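Local coordinates for DUF655 domain-containing protein (Archaeoglobus fulgidus, PDB 2I5H) that is of unknown function but, with its helix-hairpin-helix region beside a small antiparallel sheet, may bind nucleic acid, at residues L44-G49 against E92-A97; Q133-L136 against G141-M144; E161-R166 against Q171-L176; I182-N187 against Y192-A197. One frame throughout, in Å; residues are numbered along the deposited sequence.

Contact 1. Residues L44-G49 against E92-A97; sequences LAQVVG and EDLTPA
The side-chain amide of Gln46 bonds at both of its ends to the backbone around Leu94. Gln46 OE1 accepts the backbone N of Thr95 at 2.8 Å. This bond is fairly straight, with an N-H...O angle of 163°, and the donor is tilted 18° from the plane of the Gln46 carbonyl. Gln46 NE2 donates to Asp93 O at 3.1 Å, less straight. The two bonds fix the rotation of the amide. NE2 also bonds to OE1 of Glu57, so the polar end of this buried side chain has three partners.

Gln46 gets there because its chain runs extended beyond CG. Its OE1 also lies 3.3 Å from Leu94 CA. Leu94 adds its CD2 branch, 3.5 Å from Gln46 OE1. The Thr95 side chain crosses Gln46 obliquely, with Thr95 CG2 3.8 Å from Gln46 CD. A chi1 of 61° sets Thr95 OG1 between its own backbone N and carbonyl carbon. OG1 caps the N of Ala98 as the N-cap of helix 96-111, and it also bonds to Asp25.

Strand 44-49 is the middle strand of the antiparallel sheet, between strands 20-27 and 55-60. Gln46 and Val48 both touch helix 96-111: Gln46 meets Ala98, and Val48 meets Val105 and Ile109. The contact thus ties the start of that helix to the centre of the sheet.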
loop_
_atom_site.group_PDB
_atom_site.type_symbol
_atom_site.label_atom_id
_atom_site.label_comp_id
_atom_site.label_asym_id
_atom_site.label_seq_id
_atom_site.Cartn_x
_atom_site.Cartn_y
_atom_site.Cartn_z
ATOM N N LEU A 44 -10.188 -5.366 17.240
ATOM C CA LEU A 44 -9.443 -4.400 16.450
ATOM C C LEU A 44 -8.932 -4.971 15.137
ATOM O O LEU A 44 -8.751 -6.178 15.004
ATOM C CB LEU A 44 -8.216 -3.911 17.234
ATOM C CG LEU A 44 -8.372 -3.242 18.601
ATOM C CD1 LEU A 44 -6.979 -2.993 19.207
ATOM C CD2 LEU A 44 -9.145 -1.928 18.439
ATOM N N ALA A 45 -8.709 -4.089 14.169
ATOM C CA ALA A 45 -8.122 -4.485 12.899
ATOM C C ALA A 45 -7.077 -3.447 12.495
ATOM O O ALA A 45 -7.214 -2.259 12.798
ATOM C CB ALA A 45 -9.190 -4.594 11.814
ATOM N N GLN A 46 -6.010 -3.897 11.847
ATOM C CA GLN A 46 -5.033 -2.952 11.345
ATOM C C GLN A 46 -5.302 -2.953 9.850
ATOM O O GLN A 46 -5.408 -4.013 9.228
ATOM C CB GLN A 46 -3.607 -3.391 11.676
ATOM C CG GLN A 46 -3.337 -3.402 13.169
ATOM C CD GLN A 46 -1.869 -3.559 13.501
ATOM O OE1 GLN A 46 -1.133 -4.243 12.789
ATOM N NE2 GLN A 46 -1.438 -2.938 14.593
ATOM N N VAL A 47 -5.447 -1.764 9.279
ATOM C CA VAL A 47 -5.759 -1.651 7.867
ATOM C C VAL A 47 -4.838 -0.693 7.131
ATOM O O VAL A 47 -4.130 0.107 7.744
ATOM C CB VAL A 47 -7.225 -1.187 7.675
ATOM C CG1 VAL A 47 -8.166 -2.128 8.406
ATOM C CG2 VAL A 47 -7.405 0.249 8.196
ATOM N N VAL A 48 -4.841 -0.794 5.807
ATOM C CA VAL A 48 -4.033 0.089 4.981
ATOM C C VAL A 48 -4.970 0.779 3.989
ATOM O O VAL A 48 -5.747 0.116 3.298
ATOM C CB VAL A 48 -2.895 -0.692 4.242
ATOM C CG1 VAL A 48 -3.466 -1.814 3.368
ATOM C CG2 VAL A 48 -2.073 0.270 3.401
ATOM N N GLY A 49 -4.925 2.110 3.964
ATOM C CA GLY A 49 -5.772 2.885 3.062
ATOM C C GLY A 49 -5.475 2.625 1.595
ATOM O O GLY A 49 -4.313 2.530 1.202
ATOM N N GLU A 92 6.304 0.204 12.474
ATOM C CA GLU A 92 6.663 -0.598 13.646
ATOM C C GLU A 92 5.482 -0.991 14.521
ATOM O O GLU A 92 5.561 -1.955 15.279
ATOM C CB GLU A 92 7.690 0.145 14.505
ATOM C CG GLU A 92 7.168 1.434 15.133
ATOM C CD GLU A 92 8.266 2.258 15.768
ATOM O OE1 GLU A 92 8.495 2.131 16.992
ATOM O OE2 GLU A 92 8.908 3.031 15.032
ATOM N N ASP A 93 4.391 -0.244 14.420
ATOM C CA ASP A 93 3.209 -0.534 15.224
ATOM C C ASP A 93 2.366 -1.662 14.652
ATOM O O ASP A 93 1.433 -2.128 15.300
ATOM C CB ASP A 93 2.358 0.730 15.370
ATOM C CG ASP A 93 3.137 1.874 15.985
ATOM O OD1 ASP A 93 3.612 1.708 17.128
ATOM O OD2 ASP A 93 3.276 2.928 15.331
ATOM N N LEU A 94 2.683 -2.090 13.435
ATOM C CA LEU A 94 1.944 -3.185 12.818
ATOM C C LEU A 94 2.290 -4.492 13.517
ATOM O O LEU A 94 3.425 -4.686 13.960
ATOM C CB LEU A 94 2.293 -3.313 11.333
ATOM C CG LEU A 94 1.834 -2.211 10.375
ATOM C CD1 LEU A 94 2.399 -2.494 8.991
ATOM C CD2 LEU A 94 0.300 -2.161 10.334
ATOM N N THR A 95 1.308 -5.380 13.629
ATOM C CA THR A 95 1.542 -6.682 14.243
ATOM C C THR A 95 2.418 -7.470 13.272
ATOM O O THR A 95 2.585 -7.079 12.120
ATOM C CB THR A 95 0.230 -7.472 14.435
ATOM O OG1 THR A 95 -0.378 -7.700 13.157
ATOM C CG2 THR A 95 -0.730 -6.719 15.338
ATOM N N PRO A 96 3.004 -8.588 13.729
ATOM C CA PRO A 96 3.852 -9.396 12.847
ATOM C C PRO A 96 3.055 -9.892 11.646
ATOM O O PRO A 96 3.542 -9.896 10.516
ATOM C CB PRO A 96 4.293 -10.540 13.756
ATOM C CG PRO A 96 4.387 -9.868 15.098
ATOM C CD PRO A 96 3.100 -9.056 15.123
ATOM N N ALA A 97 1.820 -10.305 11.907
ATOM C CA ALA A 97 0.937 -10.800 10.860
ATOM C C ALA A 97 0.641 -9.680 9.868
ATOM O O ALA A 97 0.657 -9.894 8.659
ATOM C CB ALA A 97 -0.354 -11.318 11.474
#

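Contact 2. Residues Q133-L136 against G141-M144; sequences QLEL and GKKM
Glu135 and Lys142 form a salt bridge across a short turn. From CB the Glu135 chain runs extended, with chi2 at 178°. Glu135 CG passes 4.4 Å from the backbone C of Gly141. Glu135 CD comes next and lies beside the Lys142 chain, 3.9 Å from Lys142 CD. At the tip, Glu135 OE1 accepts Lys142 NZ at 2.7 Å on its syn lone pair, the side of the other oxygen. Glu135 OE1 also has Lys142 CE at 3.5 Å. Glu135 OE2 accepts the backbone N of His132.

The arrangement is consistent with the hairpin of a helix-hairpin-helix motif, as in this family's clan. Residues 133-136, with helical backbone angles, lead through four residues to Gly141, the N-cap of helix 142-154. Lys142 starts out pointing away from Glu135. Bends at chi2 and chi4 bring its NZ back to the carboxylate. Replacing Glu135 with an alanine would probably leave the Lys142 ammonium without its mate and free to swing into solvent, and His132 N without its acceptor. Next to Glu135 in the chain, Leu134 packs on Met145, Ile148 and Arg152 of helix 142-154, and Glu135 also touches Met145.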
loop_
_atom_site.group_PDB
_atom_site.type_symbol
_atom_site.label_atom_id
_atom_site.label_comp_id
_atom_site.label_asym_id
_atom_site.label_seq_id
_atom_site.Cartn_x
_atom_site.Cartn_y
_atom_site.Cartn_z
ATOM N N GLN A 133 12.801 10.174 -11.567
ATOM C CA GLN A 133 11.806 9.560 -10.693
ATOM C C GLN A 133 11.800 8.035 -10.736
ATOM O O GLN A 133 11.607 7.386 -9.707
ATOM C CB GLN A 133 10.408 10.081 -11.025
ATOM C CG GLN A 133 10.200 11.548 -10.705
ATOM C CD GLN A 133 8.739 11.943 -10.742
ATOM O OE1 GLN A 133 8.038 11.676 -11.715
ATOM N NE2 GLN A 133 8.274 12.589 -9.680
ATOM N N LEU A 134 12.004 7.460 -11.918
ATOM C CA LEU A 134 12.018 6.006 -12.051
ATOM C C LEU A 134 13.072 5.390 -11.143
ATOM O O LEU A 134 12.936 4.248 -10.702
ATOM C CB LEU A 134 12.303 5.596 -13.498
ATOM C CG LEU A 134 11.222 5.926 -14.525
ATOM C CD1 LEU A 134 11.657 5.438 -15.901
ATOM C CD2 LEU A 134 9.906 5.282 -14.113
ATOM N N GLU A 135 14.126 6.151 -10.872
ATOM C CA GLU A 135 15.200 5.673 -10.019
ATOM C C GLU A 135 14.764 5.634 -8.561
ATOM O O GLU A 135 15.422 5.019 -7.729
ATOM C CB GLU A 135 16.433 6.562 -10.178
ATOM C CG GLU A 135 16.984 6.583 -11.595
ATOM C CD GLU A 135 18.180 7.501 -11.742
ATOM O OE1 GLU A 135 19.236 7.211 -11.142
ATOM O OE2 GLU A 135 18.058 8.516 -12.457
ATOM N N LEU A 136 13.653 6.296 -8.249
ATOM C CA LEU A 136 13.143 6.293 -6.880
ATOM C C LEU A 136 12.610 4.899 -6.565
ATOM O O LEU A 136 12.527 4.496 -5.404
ATOM C CB LEU A 136 12.023 7.325 -6.717
ATOM C CG LEU A 136 12.434 8.797 -6.807
ATOM C CD1 LEU A 136 11.198 9.678 -6.757
ATOM C CD2 LEU A 136 13.386 9.134 -5.669
ATOM N N GLY A 141 17.721 1.247 -11.542
ATOM C CA GLY A 141 18.840 2.166 -11.601
ATOM C C GLY A 141 18.967 2.855 -12.946
ATOM O O GLY A 141 18.062 2.787 -13.776
ATOM N N LYS A 142 20.101 3.515 -13.159
ATOM C CA LYS A 142 20.363 4.231 -14.405
ATOM C C LYS A 142 20.063 3.404 -15.655
ATOM O O LYS A 142 19.338 3.849 -16.544
ATOM C CB LYS A 142 21.821 4.701 -14.439
ATOM C CG LYS A 142 22.143 5.851 -13.487
ATOM C CD LYS A 142 21.398 7.121 -13.882
ATOM C CE LYS A 142 21.889 8.336 -13.097
ATOM N NZ LYS A 142 21.683 8.200 -11.628
ATOM N N LYS A 143 20.621 2.202 -15.722
ATOM C CA LYS A 143 20.406 1.340 -16.878
ATOM C C LYS A 143 18.924 1.050 -17.102
ATOM O O LYS A 143 18.412 1.204 -18.213
ATOM C CB LYS A 143 21.164 0.021 -16.704
ATOM C CG LYS A 143 21.088 -0.895 -17.920
ATOM C CD LYS A 143 21.842 -2.197 -17.700
ATOM C CE LYS A 143 21.194 -3.056 -16.623
ATOM N NZ LYS A 143 21.945 -4.330 -16.412
ATOM N N MET A 144 18.237 0.642 -16.040
ATOM C CA MET A 144 16.820 0.312 -16.133
ATOM C C MET A 144 15.932 1.498 -16.497
ATOM O O MET A 144 15.016 1.359 -17.305
ATOM C CB MET A 144 16.338 -0.309 -14.818
ATOM C CG MET A 144 14.957 -0.936 -14.909
ATOM S SD MET A 144 14.857 -2.130 -16.259
ATOM C CE MET A 144 15.903 -3.443 -15.619
#

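Contact 3. Residues E161-R166 against Q171-L176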
loop_
_atom_site.group_PDB
_atom_site.type_symbol
_atom_site.label_atom_id
_atom_site.label_comp_id
_atom_site.label_asym_id
_atom_site.label_seq_id
_atom_site.Cartn_x
_atom_site.Cartn_y
_atom_site.Cartn_z
ATOM N N GLU A 161 1.483 -5.970 -17.673
ATOM C CA GLU A 161 1.964 -7.073 -18.494
ATOM C C GLU A 161 2.686 -6.475 -19.701
ATOM O O GLU A 161 3.686 -7.016 -20.177
ATOM C CB GLU A 161 0.779 -7.934 -18.948
ATOM C CG GLU A 161 1.139 -9.187 -19.740
ATOM C CD GLU A 161 1.978 -10.168 -18.951
ATOM O OE1 GLU A 161 1.608 -10.506 -17.802
ATOM O OE2 GLU A 161 3.009 -10.624 -19.483
ATOM N N ASP A 162 2.175 -5.345 -20.178
ATOM C CA ASP A 162 2.757 -4.648 -21.319
ATOM C C ASP A 162 4.155 -4.141 -20.980
ATOM O O ASP A 162 5.036 -4.096 -21.839
ATOM C CB ASP A 162 1.861 -3.473 -21.724
ATOM C CG ASP A 162 2.407 -2.702 -22.911
ATOM O OD1 ASP A 162 2.586 -3.312 -23.987
ATOM O OD2 ASP A 162 2.657 -1.487 -22.767
ATOM N N ILE A 163 4.350 -3.760 -19.721
ATOM C CA ILE A 163 5.640 -3.261 -19.258
ATOM C C ILE A 163 6.641 -4.400 -19.091
ATOM O O ILE A 163 7.804 -4.282 -19.483
ATOM C CB ILE A 163 5.503 -2.526 -17.901
ATOM C CG1 ILE A 163 4.667 -1.256 -18.077
ATOM C CG2 ILE A 163 6.882 -2.193 -17.346
ATOM C CD1 ILE A 163 4.491 -0.447 -16.803
ATOM N N ALA A 164 6.181 -5.501 -18.504
ATOM C CA ALA A 164 7.030 -6.665 -18.271
ATOM C C ALA A 164 7.424 -7.355 -19.575
ATOM O O ALA A 164 8.442 -8.044 -19.637
ATOM C CB ALA A 164 6.314 -7.655 -17.357
ATOM N N GLN A 165 6.615 -7.164 -20.610
ATOM C CA GLN A 165 6.871 -7.778 -21.909
ATOM C C GLN A 165 7.793 -6.935 -22.786
ATOM O O GLN A 165 8.696 -7.461 -23.440
ATOM C CB GLN A 165 5.547 -8.026 -22.631
ATOM N N ARG A 166 7.565 -5.626 -22.794
ATOM C CA ARG A 166 8.364 -4.712 -23.601
ATOM C C ARG A 166 9.710 -4.381 -22.964
ATOM O O ARG A 166 10.752 -4.509 -23.605
ATOM C CB ARG A 166 7.572 -3.431 -23.856
ATOM C CG ARG A 166 6.321 -3.659 -24.692
ATOM C CD ARG A 166 5.426 -2.437 -24.691
ATOM N NE ARG A 166 6.170 -1.226 -25.017
ATOM C CZ ARG A 166 5.631 -0.015 -25.083
ATOM N NH1 ARG A 166 4.337 0.152 -24.847
ATOM N NH2 ARG A 166 6.389 1.030 -25.380
ATOM N N GLN A 171 12.000 -6.071 -13.611
ATOM C CA GLN A 171 11.297 -6.826 -12.584
ATOM C C GLN A 171 9.824 -6.450 -12.697
ATOM O O GLN A 171 9.499 -5.397 -13.251
ATOM C CB GLN A 171 11.848 -6.458 -11.204
ATOM C CG GLN A 171 11.428 -7.399 -10.087
ATOM C CD GLN A 171 12.251 -7.208 -8.826
ATOM O OE1 GLN A 171 12.089 -7.941 -7.848
ATOM N NE2 GLN A 171 13.141 -6.221 -8.842
ATOM N N ARG A 172 8.930 -7.304 -12.201
ATOM C CA ARG A 172 7.502 -7.002 -12.281
ATOM C C ARG A 172 7.249 -5.568 -11.837
ATOM O O ARG A 172 7.684 -5.157 -10.763
ATOM C CB ARG A 172 6.688 -7.962 -11.406
ATOM C CG ARG A 172 6.577 -9.373 -11.962
ATOM C CD ARG A 172 5.912 -9.385 -13.333
ATOM N NE ARG A 172 4.521 -8.940 -13.296
ATOM C CZ ARG A 172 3.727 -8.891 -14.363
ATOM N NH1 ARG A 172 4.188 -9.258 -15.551
ATOM N NH2 ARG A 172 2.473 -8.483 -14.244
ATOM N N PRO A 173 6.550 -4.782 -12.671
ATOM C CA PRO A 173 6.263 -3.389 -12.323
ATOM C C PRO A 173 5.511 -3.257 -11.001
ATOM O O PRO A 173 5.732 -2.307 -10.252
ATOM C CB PRO A 173 5.452 -2.892 -13.520
ATOM C CG PRO A 173 4.795 -4.136 -14.033
ATOM C CD PRO A 173 5.903 -5.151 -13.941
ATOM N N GLU A 174 4.633 -4.215 -10.715
ATOM C CA GLU A 174 3.868 -4.185 -9.473
ATOM C C GLU A 174 4.806 -4.283 -8.280
ATOM O O GLU A 174 4.651 -3.561 -7.296
ATOM C CB GLU A 174 2.859 -5.338 -9.417
ATOM C CG GLU A 174 1.881 -5.368 -10.575
ATOM C CD GLU A 174 2.368 -6.230 -11.720
ATOM O OE1 GLU A 174 3.534 -6.068 -12.137
ATOM O OE2 GLU A 174 1.581 -7.070 -12.203
ATOM N N LYS A 175 5.780 -5.182 -8.373
ATOM C CA LYS A 175 6.742 -5.377 -7.296
ATOM C C LYS A 175 7.557 -4.112 -7.067
ATOM O O LYS A 175 7.876 -3.763 -5.929
ATOM C CB LYS A 175 7.677 -6.543 -7.620
ATOM C CG LYS A 175 8.689 -6.823 -6.524
ATOM C CD LYS A 175 9.381 -8.160 -6.719
ATOM C CE LYS A 175 10.293 -8.464 -5.542
ATOM N NZ LYS A 175 9.535 -8.437 -4.258
ATOM N N LEU A 176 7.899 -3.430 -8.156
ATOM C CA LEU A 176 8.664 -2.197 -8.060
ATOM C C LEU A 176 7.838 -1.163 -7.311
ATOM O O LEU A 176 8.345 -0.463 -6.436
ATOM C CB LEU A 176 9.001 -1.667 -9.455
ATOM C CG LEU A 176 9.912 -2.520 -10.337
ATOM C CD1 LEU A 176 10.001 -1.879 -11.716
ATOM C CD2 LEU A 176 11.295 -2.641 -9.706
#
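Arg172 lays its guanidinium end against Ala164 and Glu161 of the preceding helix. Arg172 NH1 lies 3.2 Å from Ala164 CB, a close contact that meets the group obliquely. Arg172 NH1 is also 3.6 Å from Glu161 OE1, a long salt bridge. The carboxylate and guanidinium planes are 37° apart, so the two groups do not lie flat against each other. The rest of the contact is apolar. Ile163 CG2 meets Pro173 CB at 4.1 Å, and Ala164 CB faces Pro173 CD at 4.3 Å.

Arg172 starts out away from the other helix. Bends at chi2 and chi3 fold it back over its own neighbour, with Pro173 CD on one face of the guanidinium, offset toward the rim. Glu174 holds the group from within the same segment: Arg172 NH2 donates to Glu174 OE2 at 2.6 Å, on the syn lone pair. Glu161, Arg172 and Glu174 thus form a salt-bridge network, in which the positive charge of Arg172 would probably offset the like charges of Glu161 and Glu174. On helix 160-166, Arg166 NH1 bonds to Asp162 OD2 at 3.1 Å. Asp162 OD2 also accepts Glu158 N, and Arg166 NH2 reaches Arg155 O.

Arg172 is the N-cap of helix 173-186. Helices 160-166 and 173-186, joined by a short turn, are consistent with a second helix-hairpin-helix unit. Phe121 of helix 114-121 touches both Ile163 and Pro173, and Phe160 packs on Pro173 from the start of helix 160-166.

Contact 4. Residues I182-N187 against Y192-A197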
loop_
_atom_site.group_PDB
_atom_site.type_symbol
_atom_site.label_atom_id
_atom_site.label_comp_id
_atom_site.label_asym_id
_atom_site.label_seq_id
_atom_site.Cartn_x
_atom_site.Cartn_y
_atom_site.Cartn_z
ATOM N N ILE A 182 6.182 0.628 0.261
ATOM C CA ILE A 182 6.647 0.153 1.554
ATOM C C ILE A 182 7.811 1.013 2.038
ATOM O O ILE A 182 7.908 1.329 3.222
ATOM C CB ILE A 182 7.065 -1.330 1.474
ATOM C CG1 ILE A 182 5.807 -2.199 1.362
ATOM C CG2 ILE A 182 7.895 -1.715 2.689
ATOM C CD1 ILE A 182 6.069 -3.680 1.266
ATOM N N TYR A 183 8.687 1.410 1.117
ATOM C CA TYR A 183 9.823 2.242 1.490
ATOM C C TYR A 183 9.344 3.563 2.088
ATOM O O TYR A 183 9.850 4.011 3.115
ATOM C CB TYR A 183 10.709 2.532 0.276
ATOM C CG TYR A 183 11.889 3.414 0.615
ATOM C CD1 TYR A 183 13.006 2.896 1.268
ATOM C CD2 TYR A 183 11.867 4.777 0.328
ATOM C CE1 TYR A 183 14.075 3.718 1.629
ATOM C CE2 TYR A 183 12.930 5.606 0.685
ATOM C CZ TYR A 183 14.027 5.071 1.333
ATOM O OH TYR A 183 15.078 5.889 1.686
ATOM N N GLU A 184 8.362 4.181 1.441
ATOM C CA GLU A 184 7.827 5.454 1.908
ATOM C C GLU A 184 7.129 5.308 3.257
ATOM O O GLU A 184 7.273 6.158 4.136
ATOM C CB GLU A 184 6.872 6.033 0.859
ATOM C CG GLU A 184 7.595 6.485 -0.416
ATOM C CD GLU A 184 6.665 7.017 -1.493
ATOM O OE1 GLU A 184 5.484 7.284 -1.195
ATOM O OE2 GLU A 184 7.126 7.184 -2.648
ATOM N N ILE A 185 6.388 4.221 3.425
ATOM C CA ILE A 185 5.697 3.975 4.685
ATOM C C ILE A 185 6.705 3.848 5.827
ATOM O O ILE A 185 6.472 4.336 6.932
ATOM C CB ILE A 185 4.852 2.689 4.606
ATOM C CG1 ILE A 185 3.677 2.912 3.650
ATOM C CG2 ILE A 185 4.379 2.283 6.002
ATOM C CD1 ILE A 185 2.787 1.700 3.467
ATOM N N LYS A 186 7.832 3.201 5.548
ATOM C CA LYS A 186 8.869 3.012 6.555
ATOM C C LYS A 186 9.709 4.264 6.768
ATOM O O LYS A 186 10.288 4.453 7.839
ATOM C CB LYS A 186 9.796 1.862 6.162
ATOM C CG LYS A 186 9.142 0.498 6.136
ATOM C CD LYS A 186 10.177 -0.576 5.848
ATOM C CE LYS A 186 9.565 -1.963 5.865
ATOM N NZ LYS A 186 10.582 -3.024 5.600
ATOM N N ASN A 187 9.774 5.120 5.753
ATOM C CA ASN A 187 10.568 6.339 5.848
ATOM C C ASN A 187 9.767 7.604 5.580
ATOM O O ASN A 187 9.901 8.226 4.526
ATOM C CB ASN A 187 11.750 6.272 4.880
ATOM C CG ASN A 187 12.616 5.053 5.107
ATOM O OD1 ASN A 187 12.350 3.979 4.572
ATOM N ND2 ASN A 187 13.654 5.210 5.921
ATOM N N TYR A 192 10.903 12.401 -1.057
ATOM C CA TYR A 192 9.858 12.234 -2.058
ATOM C C TYR A 192 8.793 11.201 -1.699
ATOM O O TYR A 192 9.101 10.055 -1.389
ATOM C CB TYR A 192 10.491 11.874 -3.404
ATOM C CG TYR A 192 11.351 12.976 -3.977
ATOM C CD1 TYR A 192 10.785 14.176 -4.408
ATOM C CD2 TYR A 192 12.735 12.829 -4.075
ATOM C CE1 TYR A 192 11.573 15.203 -4.921
ATOM C CE2 TYR A 192 13.533 13.851 -4.587
ATOM C CZ TYR A 192 12.946 15.034 -5.006
ATOM O OH TYR A 192 13.729 16.051 -5.499
ATOM N N LYS A 193 7.534 11.627 -1.743
ATOM C CA LYS A 193 6.407 10.747 -1.453
ATOM C C LYS A 193 5.623 10.570 -2.748
ATOM O O LYS A 193 4.674 11.307 -3.018
ATOM C CB LYS A 193 5.499 11.358 -0.378
ATOM C CG LYS A 193 6.165 11.602 0.974
ATOM C CD LYS A 193 6.744 10.328 1.565
ATOM C CE LYS A 193 7.167 10.535 3.012
ATOM N NZ LYS A 193 8.086 11.699 3.175
ATOM N N LEU A 194 6.025 9.585 -3.543
ATOM C CA LEU A 194 5.386 9.317 -4.827
ATOM C C LEU A 194 3.981 8.738 -4.741
ATOM O O LEU A 194 3.089 9.151 -5.483
ATOM C CB LEU A 194 6.254 8.361 -5.649
ATOM C CG LEU A 194 7.665 8.827 -6.003
ATOM C CD1 LEU A 194 8.394 7.712 -6.737
ATOM C CD2 LEU A 194 7.592 10.086 -6.856
ATOM N N PHE A 195 3.780 7.783 -3.839
ATOM C CA PHE A 195 2.479 7.138 -3.722
ATOM C C PHE A 195 1.812 7.243 -2.358
ATOM O O PHE A 195 0.662 6.830 -2.205
ATOM C CB PHE A 195 2.613 5.660 -4.090
ATOM C CG PHE A 195 3.374 5.421 -5.357
ATOM C CD1 PHE A 195 2.895 5.902 -6.573
ATOM C CD2 PHE A 195 4.579 4.728 -5.337
ATOM C CE1 PHE A 195 3.609 5.694 -7.752
ATOM C CE2 PHE A 195 5.299 4.515 -6.510
ATOM C CZ PHE A 195 4.812 5.000 -7.722
ATOM N N THR A 196 2.517 7.789 -1.373
ATOM C CA THR A 196 1.954 7.897 -0.031
ATOM C C THR A 196 1.740 9.332 0.442
ATOM O O THR A 196 1.509 9.568 1.630
ATOM C CB THR A 196 2.844 7.179 0.999
ATOM O OG1 THR A 196 4.126 7.815 1.052
ATOM C CG2 THR A 196 3.025 5.716 0.621
ATOM N N ALA A 197 1.812 10.284 -0.483
ATOM C CA ALA A 197 1.626 11.688 -0.139
ATOM C C ALA A 197 0.214 11.927 0.387
ATOM O O ALA A 197 -0.647 11.048 0.179
ATOM C CB ALA A 197 1.882 12.564 -1.363
#
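The carboxylate of Glu184 is the flat group at the centre, ringed by donors of the tail 192-197. Phe195 N meets Glu184 OE1 on its syn lone pair at 3.2 Å. Thr196 OG1 donates to the anti lone pair of Glu184 OE1 at 2.7 Å. Leu194 N comes to Glu184 OE2 from above the carboxylate plane, 38° out of it, at 2.8 Å. Thr196 N adds a weak bond to Glu184 OE1 at 3.0 Å. The Phe195 ring has Leu194 CB over the centre of one face, 3.9 Å above the plane, and it meets the ring of Phe120 edge to face.

Glu184 points at the tail and runs extended beyond CG, which puts both oxygens among these N-H groups. Thr196 has chi1 at 63°, which brings Thr196 OG1 to 3.3 Å from Glu184 CB as well as onto OE1. Thr196 CG2 also meets Ile185 CG1 at 4.2 Å, the two side chains crossing at about a right angle. Glu184 OE2 has a second partner in Arg180, a salt bridge one turn earlier on the same helix. A glutamine in place of Glu184 would probably set an NH2 group against one or more of these donors and leave Arg180 without its counter-charge.

Lys193 turns its NZ to Pro188 O and Thr190 O in the connecting loop. The contact folds the C-terminal tail back on the end of helix 173-186. Phe195 packs on Ile177 and Ile181 of that helix, while Ile182 faces helix 96-111 through Pro103 and Ile106.

The four contacts follow one another along the chain without overlap. Contact 1 belongs to the antiparallel sheet and the start of helix 96-111. Contacts 2 and 3 lie on the opposite side of the chain's centre, their centres about 31 and 28 Å from that of contact 1. They come one after the other, with centres about 14 Å apart, consistent with a pair of helix-hairpin-helix units. Contact 4 shares helix 173-186 with contact 3, at its other end. It lies between the two regions, its centre about 17 Å from that of contact 1 and 16 Å from that of contact 2. It touches contact 2, where Leu136 CD1 and Leu194 CD1 are 3.4 Å apart. The tail 192-197 therefore packs against segment 133-136.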